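Local coordinates for protein xylanase Y (Bacillus halodurans, PDB 1WU4) that hydrolyses xylooligosaccharides of three or more units with inversion of anomeric configuration, releasing xylose from their reducing ends, at residues A241-Y246 against S262-V267; S197-H202 against R227-I232; E190-D195 against A245-T250. The protein carries 1 engineered substitution. All blocks are in the same frame, centred on the assembly; numbering follows the deposited sequence.

Interaction 1: residues A241-Y246 against S262-V267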
loop_
_atom_site.group_PDB
_atom_site.type_symbol
_atom_site.label_atom_id
_atom_site.label_comp_id
_atom_site.label_asym_id
_atom_site.label_seq_id
_atom_site.Cartn_x
_atom_site.Cartn_y
_atom_site.Cartn_z
ATOM N N ALA A 241 -9.026 9.401 -8.688
ATOM C CA ALA A 241 -7.987 8.918 -9.592
ATOM C C ALA A 241 -8.408 7.591 -10.213
ATOM O O ALA A 241 -9.092 6.788 -9.576
ATOM C CB ALA A 241 -6.674 8.736 -8.833
ATOM N N PRO A 242 -8.010 7.347 -11.470
ATOM C CA PRO A 242 -8.351 6.104 -12.165
ATOM C C PRO A 242 -7.470 4.973 -11.649
ATOM O O PRO A 242 -6.430 5.225 -11.036
ATOM C CB PRO A 242 -8.058 6.437 -13.622
ATOM C CG PRO A 242 -6.857 7.339 -13.504
ATOM C CD PRO A 242 -7.251 8.252 -12.356
ATOM N N GLU A 243 -7.879 3.733 -11.889
ATOM C CA GLU A 243 -7.080 2.594 -11.450
ATOM C C GLU A 243 -5.775 2.531 -12.249
ATOM O O GLU A 243 -4.700 2.389 -11.670
ATOM C CB GLU A 243 -7.878 1.303 -11.598
ATOM C CG GLU A 243 -9.032 1.214 -10.617
ATOM C CD GLU A 243 -9.743 -0.116 -10.680
ATOM O OE1 GLU A 243 -10.441 -0.371 -11.684
ATOM O OE2 GLU A 243 -9.597 -0.907 -9.724
ATOM N N TYR A 244 -5.877 2.623 -13.574
ATOM C CA TYR A 244 -4.700 2.637 -14.446
ATOM C C TYR A 244 -4.689 3.991 -15.151
ATOM O O TYR A 244 -5.746 4.540 -15.473
ATOM C CB TYR A 244 -4.759 1.572 -15.544
ATOM C CG TYR A 244 -4.723 0.116 -15.132
ATOM C CD1 TYR A 244 -4.655 -0.275 -13.794
ATOM C CD2 TYR A 244 -4.812 -0.876 -16.105
ATOM C CE1 TYR A 244 -4.685 -1.636 -13.442
ATOM C CE2 TYR A 244 -4.842 -2.221 -15.769
ATOM C CZ TYR A 244 -4.783 -2.595 -14.441
ATOM O OH TYR A 244 -4.851 -3.937 -14.132
ATOM N N ALA A 245 -3.498 4.514 -15.412
ATOM C CA ALA A 245 -3.378 5.791 -16.099
ATOM C C ALA A 245 -2.119 5.793 -16.948
ATOM O O ALA A 245 -1.124 5.155 -16.606
ATOM C CB ALA A 245 -3.329 6.933 -15.094
ATOM N N TYR A 246 -2.169 6.499 -18.070
ATOM C CA TYR A 246 -1.012 6.604 -18.942
ATOM C C TYR A 246 -0.017 7.526 -18.249
ATOM O O TYR A 246 -0.346 8.158 -17.243
ATOM C CB TYR A 246 -1.431 7.201 -20.285
ATOM C CG TYR A 246 -2.386 6.328 -21.059
ATOM C CD1 TYR A 246 -1.980 5.088 -21.555
ATOM C CD2 TYR A 246 -3.701 6.732 -21.293
ATOM C CE1 TYR A 246 -2.857 4.276 -22.264
ATOM C CE2 TYR A 246 -4.588 5.926 -22.001
ATOM C CZ TYR A 246 -4.159 4.699 -22.484
ATOM O OH TYR A 246 -5.032 3.905 -23.197
ATOM N N SER A 262 -11.641 -0.176 -7.062
ATOM C CA SER A 262 -10.763 -0.843 -6.100
ATOM C C SER A 262 -9.321 -0.360 -5.929
ATOM O O SER A 262 -8.917 -0.029 -4.819
ATOM C CB SER A 262 -10.783 -2.344 -6.371
ATOM O OG SER A 262 -12.126 -2.800 -6.417
ATOM N N ASP A 263 -8.537 -0.337 -7.002
ATOM C CA ASP A 263 -7.147 0.116 -6.899
ATOM C C ASP A 263 -7.058 1.556 -6.395
ATOM O O ASP A 263 -6.260 1.873 -5.508
ATOM C CB ASP A 263 -6.457 0.060 -8.269
ATOM C CG ASP A 263 -5.911 -1.311 -8.609
ATOM O OD1 ASP A 263 -6.502 -2.325 -8.192
ATOM O OD2 ASP A 263 -4.885 -1.371 -9.323
ATOM N N SER A 264 -7.893 2.410 -6.984
ATOM C CA SER A 264 -7.946 3.844 -6.706
ATOM C C SER A 264 -8.088 4.262 -5.254
ATOM O O SER A 264 -7.578 5.309 -4.857
ATOM C CB SER A 264 -9.110 4.484 -7.471
ATOM O OG SER A 264 -9.147 4.081 -8.825
ATOM N N TYR A 265 -8.808 3.468 -4.472
ATOM C CA TYR A 265 -9.051 3.811 -3.079
ATOM C C TYR A 265 -7.778 4.103 -2.299
ATOM O O TYR A 265 -7.767 4.958 -1.414
ATOM C CB TYR A 265 -9.835 2.691 -2.389
ATOM C CG TYR A 265 -11.138 2.319 -3.069
ATOM C CD1 TYR A 265 -11.729 3.160 -4.018
ATOM C CD2 TYR A 265 -11.792 1.128 -2.749
ATOM C CE1 TYR A 265 -12.936 2.821 -4.628
ATOM C CE2 TYR A 265 -12.999 0.784 -3.352
ATOM C CZ TYR A 265 -13.563 1.630 -4.288
ATOM O OH TYR A 265 -14.750 1.283 -4.884
ATOM N N ARG A 266 -6.701 3.404 -2.639
ATOM C CA ARG A 266 -5.443 3.578 -1.932
ATOM C C ARG A 266 -4.762 4.925 -2.128
ATOM O O ARG A 266 -3.913 5.308 -1.326
ATOM C CB ARG A 266 -4.495 2.439 -2.301
ATOM C CG ARG A 266 -5.052 1.090 -1.882
ATOM C CD ARG A 266 -4.250 -0.071 -2.425
ATOM N NE ARG A 266 -4.265 -0.104 -3.882
ATOM C CZ ARG A 266 -3.904 -1.158 -4.604
ATOM N NH1 ARG A 266 -3.503 -2.268 -4.001
ATOM N NH2 ARG A 266 -3.940 -1.098 -5.928
ATOM N N VAL A 267 -5.129 5.647 -3.182
ATOM C CA VAL A 267 -4.530 6.952 -3.427
ATOM C C VAL A 267 -4.720 7.888 -2.228
ATOM O O VAL A 267 -3.764 8.510 -1.768
ATOM C CB VAL A 267 -5.114 7.595 -4.707
ATOM C CG1 VAL A 267 -4.654 9.042 -4.830
ATOM C CG2 VAL A 267 -4.669 6.800 -5.931
#
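Glu243 reaches across to the backbone of Asp263, and its OE2 accepts the amide hydrogen there in an almost straight bond, 3.0 Å from Asp263 N to Glu243 OE2 with 171° at the hydrogen. The lone pair used is the anti one. With CG beside its own backbone N (chi1 -69°) and CD extended beyond it, the chain lies over Asp263 CB and Ser264 OG before the carboxylate meets the amide. This inner part is tight. Ser264, small enough to sit against the loop, gives its hydroxyl to the carbonyl of Ala241 (OG to O 2.8 Å), while the same OG accepts from the backbone of Phe261. Next to it, Ala241 CB rests on Val267 CG2 at 4.0 Å, a small apolar patch at the start of helix 265-278. Toward the partly exposed side the fit is looser: Asp263 OD2 only approaches the ring edge of Tyr244, 4.1 Å from CE1. A leucine in place of Glu243 would probably leave the amide of Asp263 without its acceptor and the turn bearing the aspartate less firmly fixed. Arg266 NH2 forms a salt bridge with Asp263 OD2 (3.5 Å), and Arg266 also bridges to Glu70. Asp263 is probably the proton acceptor and Glu70 the proton donor, and the loop 241-246 backs the active site of this inverting family 8 (alpha/alpha)6 barrel.

Interaction 2: residues S197-H202 against R227-I232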
loop_
_atom_site.group_PDB
_atom_site.type_symbol
_atom_site.label_atom_id
_atom_site.label_comp_id
_atom_site.label_asym_id
_atom_site.label_seq_id
_atom_site.Cartn_x
_atom_site.Cartn_y
_atom_site.Cartn_z
ATOM N N SER A 197 -2.425 4.368 -7.704
ATOM C CA SER A 197 -2.354 3.806 -6.357
ATOM C C SER A 197 -1.011 3.162 -6.017
ATOM O O SER A 197 -0.738 2.892 -4.849
ATOM C CB SER A 197 -3.476 2.780 -6.149
ATOM O OG SER A 197 -3.230 1.576 -6.857
ATOM N N TYR A 198 -0.183 2.914 -7.029
ATOM C CA TYR A 198 1.132 2.304 -6.829
ATOM C C TYR A 198 2.188 3.333 -6.433
ATOM O O TYR A 198 3.281 2.974 -5.990
ATOM C CB TYR A 198 1.612 1.640 -8.121
ATOM C CG TYR A 198 0.953 0.332 -8.508
ATOM C CD1 TYR A 198 -0.253 -0.081 -7.940
ATOM C CD2 TYR A 198 1.526 -0.472 -9.494
ATOM C CE1 TYR A 198 -0.873 -1.270 -8.351
ATOM C CE2 TYR A 198 0.921 -1.650 -9.910
ATOM C CZ TYR A 198 -0.276 -2.044 -9.339
ATOM O OH TYR A 198 -0.872 -3.210 -9.770
ATOM N N HIS A 199 1.877 4.613 -6.612
ATOM C CA HIS A 199 2.837 5.666 -6.305
ATOM C C HIS A 199 2.966 5.960 -4.822
ATOM O O HIS A 199 2.027 6.432 -4.180
ATOM C CB HIS A 199 2.472 6.926 -7.089
ATOM C CG HIS A 199 2.669 6.774 -8.565
ATOM N ND1 HIS A 199 3.776 7.266 -9.222
ATOM C CD2 HIS A 199 1.952 6.097 -9.492
ATOM C CE1 HIS A 199 3.733 6.895 -10.489
ATOM N NE2 HIS A 199 2.638 6.184 -10.679
ATOM N N LEU A 200 4.153 5.682 -4.292
ATOM C CA LEU A 200 4.443 5.872 -2.878
ATOM C C LEU A 200 5.675 6.759 -2.719
ATOM O O LEU A 200 6.763 6.283 -2.378
ATOM C CB LEU A 200 4.691 4.508 -2.231
ATOM C CG LEU A 200 3.610 3.449 -2.481
ATOM C CD1 LEU A 200 4.077 2.108 -1.931
ATOM C CD2 LEU A 200 2.295 3.872 -1.837
ATOM N N PRO A 201 5.517 8.073 -2.954
ATOM C CA PRO A 201 6.660 8.979 -2.827
ATOM C C PRO A 201 7.342 8.906 -1.471
ATOM O O PRO A 201 8.564 9.056 -1.378
ATOM C CB PRO A 201 6.054 10.354 -3.124
ATOM C CG PRO A 201 4.614 10.197 -2.747
ATOM C CD PRO A 201 4.277 8.814 -3.241
ATOM N N HIS A 202 6.555 8.670 -0.424
ATOM C CA HIS A 202 7.103 8.567 0.920
ATOM C C HIS A 202 8.001 7.337 1.065
ATOM O O HIS A 202 8.959 7.353 1.835
ATOM C CB HIS A 202 5.975 8.573 1.969
ATOM C CG HIS A 202 4.826 7.670 1.647
ATOM N ND1 HIS A 202 4.149 7.721 0.447
ATOM C CD2 HIS A 202 4.210 6.715 2.385
ATOM C CE1 HIS A 202 3.165 6.838 0.461
ATOM N NE2 HIS A 202 3.179 6.215 1.625
ATOM N N ARG A 227 4.988 12.573 -6.906
ATOM C CA ARG A 227 4.165 13.626 -6.327
ATOM C C ARG A 227 3.558 14.485 -7.435
ATOM O O ARG A 227 2.392 14.874 -7.365
ATOM C CB ARG A 227 4.985 14.488 -5.357
ATOM C CG ARG A 227 5.424 13.731 -4.104
ATOM C CD ARG A 227 5.699 14.670 -2.935
ATOM N NE ARG A 227 5.968 13.942 -1.694
ATOM C CZ ARG A 227 7.166 13.502 -1.327
ATOM N NH1 ARG A 227 8.221 13.715 -2.101
ATOM N NH2 ARG A 227 7.310 12.838 -0.187
ATOM N N GLU A 228 4.342 14.765 -8.469
ATOM C CA GLU A 228 3.834 15.564 -9.575
ATOM C C GLU A 228 2.818 14.779 -10.398
ATOM O O GLU A 228 1.838 15.339 -10.891
ATOM C CB GLU A 228 4.984 16.035 -10.467
ATOM C CG GLU A 228 5.813 17.144 -9.841
ATOM C CD GLU A 228 4.963 18.343 -9.456
ATOM O OE1 GLU A 228 4.325 18.933 -10.354
ATOM O OE2 GLU A 228 4.927 18.694 -8.258
ATOM N N TYR A 229 3.044 13.475 -10.530
ATOM C CA TYR A 229 2.152 12.617 -11.298
ATOM C C TYR A 229 0.765 12.563 -10.665
ATOM O O TYR A 229 -0.247 12.619 -11.363
ATOM C CB TYR A 229 2.744 11.207 -11.388
ATOM C CG TYR A 229 1.948 10.234 -12.230
ATOM C CD1 TYR A 229 1.811 10.415 -13.609
ATOM C CD2 TYR A 229 1.356 9.113 -11.651
ATOM C CE1 TYR A 229 1.108 9.499 -14.387
ATOM C CE2 TYR A 229 0.652 8.193 -12.419
ATOM C CZ TYR A 229 0.533 8.390 -13.785
ATOM O OH TYR A 229 -0.151 7.470 -14.542
ATOM N N LEU A 230 0.717 12.453 -9.342
ATOM C CA LEU A 230 -0.565 12.396 -8.655
ATOM C C LEU A 230 -1.393 13.652 -8.927
ATOM O O LEU A 230 -2.621 13.590 -9.001
ATOM C CB LEU A 230 -0.359 12.202 -7.147
ATOM C CG LEU A 230 0.121 10.808 -6.726
ATOM C CD1 LEU A 230 0.318 10.777 -5.220
ATOM C CD2 LEU A 230 -0.882 9.759 -7.153
ATOM N N LYS A 231 -0.719 14.785 -9.103
ATOM C CA LYS A 231 -1.416 16.038 -9.372
ATOM C C LYS A 231 -2.178 15.994 -10.695
ATOM O O LYS A 231 -3.278 16.537 -10.796
ATOM C CB LYS A 231 -0.431 17.213 -9.374
ATOM C CG LYS A 231 0.224 17.467 -8.025
ATOM C CD LYS A 231 1.034 18.755 -8.025
ATOM C CE LYS A 231 1.636 19.016 -6.657
ATOM N NZ LYS A 231 2.454 20.262 -6.642
ATOM N N ILE A 232 -1.609 15.349 -11.709
ATOM C CA ILE A 232 -2.296 15.272 -12.992
ATOM C C ILE A 232 -3.203 14.048 -13.126
ATOM O O ILE A 232 -4.085 14.020 -13.982
ATOM C CB ILE A 232 -1.303 15.314 -14.195
ATOM C CG1 ILE A 232 -0.341 14.125 -14.155
ATOM C CG2 ILE A 232 -0.522 16.624 -14.174
ATOM C CD1 ILE A 232 0.556 14.034 -15.387
#
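His199, Pro201 and Arg227 bury most of the surface here, and each meets the other segment through a flat or rigid group. The imidazole of His199 lies against the ring of Tyr229, with CD2 of the tyrosine over one of its faces. Their centroids are 4.6 Å apart and the planes inclined by 35°, so the pair is oblique. The closest atoms are His199 NE2 and Tyr229 CE2, at 3.3 Å. Tyr229 gets there because its CG is anti to the backbone N (chi1 -177°), which carries the ring off helix 216-233 toward the histidine. Histidine suits the place because both ring nitrogens have work: ND1 pairs with Ser226 and NE2 with Ser194. The hydroxyl of Tyr229 is likewise engaged, by the carbonyl of Tyr246. Beside this pair Leu230 turns CD2 to within 4.4 Å of His199 CB, a looser apolar contact.

Arg227, one turn before Leu230 on its helix, packs on Pro201. The proline CB stands over the centre of one guanidinium face, 3.8 Å from Arg227 CZ, and also touches the aliphatic root of the same side chain, 3.6 Å from Arg227 CG. An extended arginine, straight from CG to NE, brings both its CG and its guanidinium against the proline. The proline, following the N-cap residue Leu200, fits the first turn of helix 201-210, where its missing N-H costs no helical bond. The guanidinium keeps its charge satisfied through salt bridges to Asp274 and Glu205. Across the interface itself, then, the adhesion is by van der Waals contact between rings, proline and guanidinium face, while the polar atoms of His199, Arg227 and Tyr229 are bonded to partners elsewhere, tying two successive barrel helices to their surroundings.

Interaction 3: residues E190-D195 against A245-T250. With GOL (glycerol), chain C.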
loop_
_atom_site.group_PDB
_atom_site.type_symbol
_atom_site.label_atom_id
_atom_site.label_comp_id
_atom_site.label_asym_id
_atom_site.label_seq_id
_atom_site.Cartn_x
_atom_site.Cartn_y
_atom_site.Cartn_z
ATOM N N GLU A 190 6.614 -4.875 -18.420
ATOM C CA GLU A 190 6.580 -4.785 -19.876
ATOM C C GLU A 190 5.634 -3.786 -20.533
ATOM O O GLU A 190 5.496 -3.790 -21.754
ATOM C CB GLU A 190 6.335 -6.174 -20.482
ATOM C CG GLU A 190 5.039 -6.851 -20.057
ATOM C CD GLU A 190 5.176 -7.639 -18.766
ATOM O OE1 GLU A 190 5.361 -7.022 -17.697
ATOM O OE2 GLU A 190 5.101 -8.886 -18.825
ATOM N N VAL A 191 4.978 -2.938 -19.752
ATOM C CA VAL A 191 4.087 -1.950 -20.355
ATOM C C VAL A 191 4.623 -0.553 -20.097
ATOM O O VAL A 191 5.542 -0.369 -19.299
ATOM C CB VAL A 191 2.642 -2.043 -19.802
ATOM C CG1 VAL A 191 2.067 -3.419 -20.090
ATOM C CG2 VAL A 191 2.622 -1.744 -18.310
ATOM N N GLU A 192 4.061 0.432 -20.788
ATOM C CA GLU A 192 4.492 1.802 -20.601
ATOM C C GLU A 192 3.367 2.707 -20.107
ATOM O O GLU A 192 3.069 3.742 -20.704
ATOM C CB GLU A 192 5.104 2.366 -21.889
ATOM C CG GLU A 192 6.481 1.793 -22.256
ATOM C CD GLU A 192 7.520 1.917 -21.143
ATOM O OE1 GLU A 192 7.523 2.928 -20.409
ATOM O OE2 GLU A 192 8.359 0.999 -21.011
ATOM N N PHE A 193 2.720 2.283 -19.027
ATOM C CA PHE A 193 1.681 3.074 -18.387
ATOM C C PHE A 193 1.755 2.750 -16.904
ATOM O O PHE A 193 2.505 1.851 -16.498
ATOM C CB PHE A 193 0.286 2.831 -18.996
ATOM C CG PHE A 193 -0.258 1.447 -18.807
ATOM C CD1 PHE A 193 -0.934 1.099 -17.642
ATOM C CD2 PHE A 193 -0.158 0.511 -19.831
ATOM C CE1 PHE A 193 -1.506 -0.166 -17.504
ATOM C CE2 PHE A 193 -0.726 -0.752 -19.702
ATOM C CZ PHE A 193 -1.403 -1.088 -18.536
ATOM N N SER A 194 1.002 3.476 -16.089
ATOM C CA SER A 194 1.087 3.289 -14.652
ATOM C C SER A 194 -0.239 3.011 -13.955
ATOM O O SER A 194 -1.256 2.747 -14.593
ATOM C CB SER A 194 1.761 4.529 -14.046
ATOM O OG SER A 194 2.211 4.306 -12.723
ATOM N N ASP A 195 -0.199 3.070 -12.628
ATOM C CA ASP A 195 -1.353 2.830 -11.768
ATOM C C ASP A 195 -1.157 3.820 -10.615
ATOM O O ASP A 195 -0.277 3.636 -9.776
ATOM C CB ASP A 195 -1.302 1.378 -11.277
ATOM C CG ASP A 195 -2.502 0.988 -10.437
ATOM O OD1 ASP A 195 -2.867 1.750 -9.519
ATOM O OD2 ASP A 195 -3.063 -0.106 -10.687
ATOM N N ALA A 245 -3.498 4.514 -15.412
ATOM C CA ALA A 245 -3.378 5.791 -16.099
ATOM C C ALA A 245 -2.119 5.793 -16.948
ATOM O O ALA A 245 -1.124 5.155 -16.606
ATOM C CB ALA A 245 -3.329 6.933 -15.094
ATOM N N TYR A 246 -2.169 6.499 -18.070
ATOM C CA TYR A 246 -1.012 6.604 -18.942
ATOM C C TYR A 246 -0.017 7.526 -18.249
ATOM O O TYR A 246 -0.346 8.158 -17.243
ATOM C CB TYR A 246 -1.431 7.201 -20.285
ATOM C CG TYR A 246 -2.386 6.328 -21.059
ATOM C CD1 TYR A 246 -1.980 5.088 -21.555
ATOM C CD2 TYR A 246 -3.701 6.732 -21.293
ATOM C CE1 TYR A 246 -2.857 4.276 -22.264
ATOM C CE2 TYR A 246 -4.588 5.926 -22.001
ATOM C CZ TYR A 246 -4.159 4.699 -22.484
ATOM O OH TYR A 246 -5.032 3.905 -23.197
ATOM N N TYR A 247 1.203 7.609 -18.773
ATOM C CA TYR A 247 2.186 8.492 -18.163
ATOM C C TYR A 247 1.720 9.940 -18.268
ATOM O O TYR A 247 2.109 10.775 -17.455
ATOM C CB TYR A 247 3.557 8.353 -18.831
ATOM C CG TYR A 247 4.227 7.011 -18.635
ATOM C CD1 TYR A 247 4.164 6.342 -17.412
ATOM C CD2 TYR A 247 4.972 6.435 -19.662
ATOM C CE1 TYR A 247 4.829 5.130 -17.218
ATOM C CE2 TYR A 247 5.642 5.229 -19.479
ATOM C CZ TYR A 247 5.568 4.582 -18.257
ATOM O OH TYR A 247 6.238 3.392 -18.078
ATOM N N ASP A 248 0.882 10.236 -19.262
ATOM C CA ASP A 248 0.395 11.603 -19.430
ATOM C C ASP A 248 -0.650 11.973 -18.382
ATOM O O ASP A 248 -1.147 13.097 -18.360
ATOM C CB ASP A 248 -0.157 11.836 -20.851
ATOM C CG ASP A 248 -1.382 10.991 -21.173
ATOM O OD1 ASP A 248 -2.201 10.740 -20.267
ATOM O OD2 ASP A 248 -1.544 10.599 -22.353
ATOM N N GLY A 249 -0.975 11.019 -17.514
ATOM C CA GLY A 249 -1.925 11.273 -16.446
ATOM C C GLY A 249 -3.370 10.888 -16.682
ATOM O O GLY A 249 -4.123 10.711 -15.719
ATOM N N THR A 250 -3.771 10.752 -17.942
ATOM C CA THR A 250 -5.152 10.401 -18.242
ATOM C C THR A 250 -5.425 8.914 -18.030
ATOM O O THR A 250 -4.514 8.087 -18.071
ATOM C CB THR A 250 -5.541 10.819 -19.683
ATOM O OG1 THR A 250 -4.763 10.089 -20.635
ATOM C CG2 THR A 250 -5.306 12.321 -19.877
HETATM C C1 GOL C . 1.958 5.560 -23.493
HETATM O O1 GOL C . 2.813 4.431 -23.378
HETATM C C2 GOL C . 2.073 6.558 -22.338
HETATM O O2 GOL C . 1.586 6.031 -21.110
HETATM C C3 GOL C . 1.307 7.833 -22.674
HETATM O O3 GOL C . 1.529 8.791 -21.650
#
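Tyr247 lays its ring over the backbone of Glu192 and Phe193. Its CB starts beside a bound glycerol, probably from the crystallisation liquor, 3.5 Å from O3. CG stands beside the backbone N (chi1 -66°), which turns the ring over the 192-193 peptide. CD2 and CE2 both lie under the carbonyl of Glu192, CE2 3.2 Å from its O, while CE1, across the ring, approaches Phe193 CA over the same face at 3.9 Å. CZ sits 3.4 Å from Glu192 C. At the tip, OH donates to Glu192 OE1 (2.7 Å), arriving from above the carboxylate plane; OE1 also pairs with Asn179. Tyrosine suits the place because one side chain supplies both a broad face for the peptide and a hydroxyl for the acid. Glycerol O2 takes the amide of Tyr247 and donates to Glu192 O. Alongside, the chains pair: Ser194 N gives to Ala245 O (2.8 Å) almost straight on to the carbonyl, and Ala245 N returns a bond to Ser194 O (3.0 Å). Ser194 and Ala245, both small, point to the face covered by Tyr229. The arrangement is a minimal two-stranded antiparallel sheet, continued by a type I turn from Tyr246 to Gly249, in the loops that surmount the helical barrel.

Overall arrangement
Interactions 1 and 2 are buried, whereas interaction 3 lies farther from the centre and is only partly buried. The chemistry follows the place: interaction 1 relies on side chains bonding backbone groups beside the putative catalytic aspartate, interaction 2 on van der Waals packing of a loop and helix start against helix 216-233, and interaction 3 on strand pairing and a tyrosine-glutamate bond, with a glycerol bound at the turn. Interactions 1 and 3 share Ala245 and Tyr246, and Asp195 brings its carboxylate close to that of Asp263. Interaction 2 is nested within the loop closed by interaction 3, and is joined to it through the hydroxyls of Tyr229 and Ser194. Arg266 and Ser197 link interactions 1 and 2.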